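Local coordinates for transcriptional regulator (PDB 4IVN), which probably represses transcription of the genes for sialic acid catabolism and binds the sugar phosphate ManNAc-6P in its SIS domain, at residues A137-I140 / V141-L145; G185-K188 / E189-H192. All blocks are in the same frame, centred on the assembly; numbering follows the deposited sequence.

In the fold
Both interactions are local, each bridging two consecutive segments, so neither closes a long loop and neither nests in nor crosses the other. Following the chain from the N terminus, interaction 1 comes first: residues 137-145 form the opening turns of helix 137-151, which links the parallel strands 129-133 and 156-159 in a beta-alpha-beta unit. Interaction 2 follows strand 176-181, where residues 185-192 turn from a loop into helix 188-199. Their nearest atoms lie about 7 Å apart without touching. Bound ManNAc-6P meets both, at Ala-137 and Ser-138 and at Thr-187, and both also reach the second subunit.

Interaction 1. Residues A137-I140 / V141-L145; sequences ASSI and VGRYL
Ser-139 and Arg-143 stand one helical turn apart at the start of helix 137-151, the crossover helix of a beta-alpha-beta unit in the SIS domain. The arginine side chain rises beside the serine: its CG lies 3.2 Å from Ser-139 O and 4.1 Å from Ser-139 OG. With chi1 at -75°, CG is anti to the arginine's own carbonyl carbon and so falls back over the preceding turn, before a bend at chi2 leads the chain outward. The two polar ends share Glu-160 OE2, hydrogen-bonded to Ser-139 OG and in a salt bridge with Arg-143 NE; a short hydroxyl and a long guanidinium thus reach the same carboxylate.

Ile-140 and Tyr-144 occupy a neighbouring stripe of the helix, turned to the second subunit. Tyr-144 CB passes 3.7 Å from Ile-140 O, while its ring leads onward, and OH is hydrogen-bonded to Gly-235 O of that subunit. Ile-140 packs there on its own counterpart, a place suited to a branched hydrocarbon. Val-141 instead faces Val-181 of strand 176-181.

Ser-138, a short hydroxyl side chain at the pocket, hydrogen-bonds the bound ManNAc-6P through OG. Gly-142, with no side chain, sits one turn on, and its N-H reaches Ser-138 O at 3.1 Å, nearly straight at 173°.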
# COMPACT_ATOMS: atom_id res chain seq x y z
N ALA A 137 8.06 1.62 -5.45
CA ALA A 137 6.75 1.12 -5.06
C ALA A 137 6.84 0.07 -3.97
O ALA A 137 5.86 -0.14 -3.22
CB ALA A 137 6.00 0.52 -6.22
N SER A 138 7.96 -0.62 -3.90
CA SER A 138 8.13 -1.62 -2.79
C SER A 138 8.23 -0.95 -1.44
O SER A 138 8.00 -1.62 -0.43
CB SER A 138 9.37 -2.54 -3.04
OG SER A 138 8.92 -3.58 -3.98
N SER A 139 8.65 0.33 -1.40
CA SER A 139 8.52 1.12 -0.10
C SER A 139 7.09 0.99 0.51
O SER A 139 6.93 0.87 1.73
CB SER A 139 8.76 2.62 -0.36
OG SER A 139 8.55 3.39 0.82
N ILE A 140 6.08 1.03 -0.34
CA ILE A 140 4.63 1.03 0.12
C ILE A 140 4.35 -0.28 0.81
O ILE A 140 3.71 -0.31 1.89
CB ILE A 140 3.67 1.22 -1.12
CG1 ILE A 140 3.62 2.70 -1.57
CG2 ILE A 140 2.23 0.74 -0.85
CD1 ILE A 140 4.94 3.35 -1.94
N VAL A 141 4.85 -1.37 0.22
CA VAL A 141 4.64 -2.72 0.80
C VAL A 141 5.39 -2.93 2.13
O VAL A 141 4.77 -3.45 3.09
CB VAL A 141 4.95 -3.88 -0.23
CG1 VAL A 141 4.77 -5.27 0.42
CG2 VAL A 141 4.05 -3.66 -1.44
N GLY A 142 6.67 -2.53 2.16
CA GLY A 142 7.51 -2.61 3.34
C GLY A 142 6.95 -1.72 4.49
O GLY A 142 6.90 -2.13 5.63
N ARG A 143 6.44 -0.52 4.17
CA ARG A 143 5.76 0.30 5.16
C ARG A 143 4.52 -0.37 5.69
O ARG A 143 4.22 -0.25 6.86
CB ARG A 143 5.34 1.66 4.53
CG ARG A 143 6.48 2.69 4.32
CD ARG A 143 7.35 3.01 5.58
NE ARG A 143 8.60 3.81 5.31
CZ ARG A 143 9.45 4.33 6.22
NH1 ARG A 143 9.26 4.10 7.53
NH2 ARG A 143 10.49 5.11 5.82
N TYR A 144 3.75 -1.00 4.83
CA TYR A 144 2.56 -1.68 5.38
C TYR A 144 2.96 -2.80 6.33
O TYR A 144 2.33 -3.01 7.34
CB TYR A 144 1.65 -2.22 4.27
CG TYR A 144 0.30 -2.72 4.80
CD1 TYR A 144 -0.59 -1.85 5.56
CD2 TYR A 144 -0.15 -4.01 4.47
CE1 TYR A 144 -1.84 -2.32 6.00
CE2 TYR A 144 -1.39 -4.45 4.90
CZ TYR A 144 -2.21 -3.59 5.66
OH TYR A 144 -3.40 -4.11 6.09
N LEU A 145 4.00 -3.54 5.97
CA LEU A 145 4.50 -4.59 6.89
C LEU A 145 4.97 -4.03 8.26
O LEU A 145 4.57 -4.59 9.33
CB LEU A 145 5.69 -5.30 6.18
CG LEU A 145 6.37 -6.46 6.99
CD1 LEU A 145 5.31 -7.52 7.44
CD2 LEU A 145 7.38 -7.07 5.98

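Interaction 2. Residues G185-K188 / E189-H192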
# COMPACT_ATOMS: atom_id res chain seq x y z
N GLY A 185 13.35 -8.77 -7.15
CA GLY A 185 14.58 -9.23 -6.49
C GLY A 185 15.84 -8.86 -7.25
O GLY A 185 16.83 -9.59 -7.15
N SER A 186 15.83 -7.72 -7.98
CA SER A 186 16.98 -7.36 -8.82
C SER A 186 17.42 -5.92 -8.58
O SER A 186 18.21 -5.41 -9.34
CB SER A 186 16.70 -7.61 -10.32
OG SER A 186 16.20 -8.98 -10.60
N THR A 187 16.92 -5.28 -7.53
CA THR A 187 17.29 -3.89 -7.23
C THR A 187 18.60 -3.82 -6.45
O THR A 187 18.74 -4.37 -5.39
CB THR A 187 16.17 -3.18 -6.45
OG1 THR A 187 14.99 -3.17 -7.29
CG2 THR A 187 16.56 -1.71 -6.20
N LYS A 188 19.58 -3.13 -7.00
CA LYS A 188 20.93 -3.31 -6.55
C LYS A 188 21.17 -3.04 -5.03
O LYS A 188 21.77 -3.88 -4.32
CB LYS A 188 21.79 -2.43 -7.43
CG LYS A 188 23.24 -2.83 -7.57
CD LYS A 188 24.01 -1.94 -6.65
CE LYS A 188 25.33 -1.49 -7.24
NZ LYS A 188 26.10 -0.99 -6.03
N GLU A 189 20.75 -1.86 -4.56
CA GLU A 189 21.04 -1.50 -3.18
C GLU A 189 20.13 -2.29 -2.21
O GLU A 189 20.51 -2.61 -1.06
CB GLU A 189 21.03 0.05 -2.94
CG GLU A 189 22.19 0.67 -3.71
CD GLU A 189 22.52 2.12 -3.37
OE1 GLU A 189 23.42 2.73 -3.97
OE2 GLU A 189 21.89 2.70 -2.48
N VAL A 190 18.98 -2.73 -2.69
CA VAL A 190 18.14 -3.57 -1.82
C VAL A 190 18.83 -4.91 -1.61
O VAL A 190 18.91 -5.37 -0.46
CB VAL A 190 16.74 -3.76 -2.42
CG1 VAL A 190 15.94 -4.80 -1.65
CG2 VAL A 190 16.02 -2.40 -2.29
N ILE A 191 19.23 -5.58 -2.70
CA ILE A 191 19.98 -6.89 -2.65
C ILE A 191 21.20 -6.80 -1.78
O ILE A 191 21.51 -7.74 -1.06
CB ILE A 191 20.58 -7.23 -4.05
CG1 ILE A 191 19.48 -7.64 -5.01
CG2 ILE A 191 21.66 -8.32 -4.00
CD1 ILE A 191 20.20 -7.85 -6.38
N HIS A 192 21.92 -5.67 -1.88
CA HIS A 192 23.17 -5.53 -1.19
C HIS A 192 22.93 -5.51 0.33
O HIS A 192 23.60 -6.21 1.11
CB HIS A 192 23.89 -4.27 -1.66
CG HIS A 192 25.15 -3.99 -0.89
ND1 HIS A 192 26.28 -4.80 -0.99
CD2 HIS A 192 25.45 -2.99 0.05
CE1 HIS A 192 27.21 -4.34 -0.15
NE2 HIS A 192 26.70 -3.22 0.47
O HOH W 1 24.85 1.48 -5.91
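Ile-191 N donates a hydrogen bond to Thr-187 O at 3.0 Å, an almost straight bond (176° at the hydrogen) that forms as the loop after strand 176-181 winds into helix 188-199 of the SIS domain. Thr-187 is the N-cap residue. Its side chain makes no capping bond; OG1 is hydrogen-bonded to the bound ManNAc-6P. One residue on, His-192 N reaches Lys-188 O at 3.0 Å, more bent at 146°.

Water joins the charged ends of Lys-188 and Glu-189, accepting from NZ at 2.8 Å and donating to Glu-189 OE1 at 2.7 Å. The charged atoms stay 5.0 Å apart, NZ to OE1, so any attraction between them is probably modest. The other carboxylate oxygen, Glu-189 OE2, is hydrogen-bonded to Thr-162. Long, flexible chains suit this margin, where solvent can mediate.

On the buried side, Thr-187 and Val-190 cross obliquely, methyl to methyl, with CG2 of each 4.0 Å apart. The threonine divides its work between its branches: chi1, measured to OG1, is -61°; this sets OG1 beside the backbone N and CG2 anti to it, where CG2 meets the valine, while OG1 serves the ligand.

Gly-185, with positive phi, helps the loop turn, and the extended Ile-191 chain runs back past Thr-187 O, 3.4 Å from CG1, toward Gly-185. Pro-214 and Leu-218 also touch this isoleucine, as does Ala-277 of the second subunit, so a long aliphatic chain fits well. Ile-191 CD1 ends 3.9 Å from Gly-185 O.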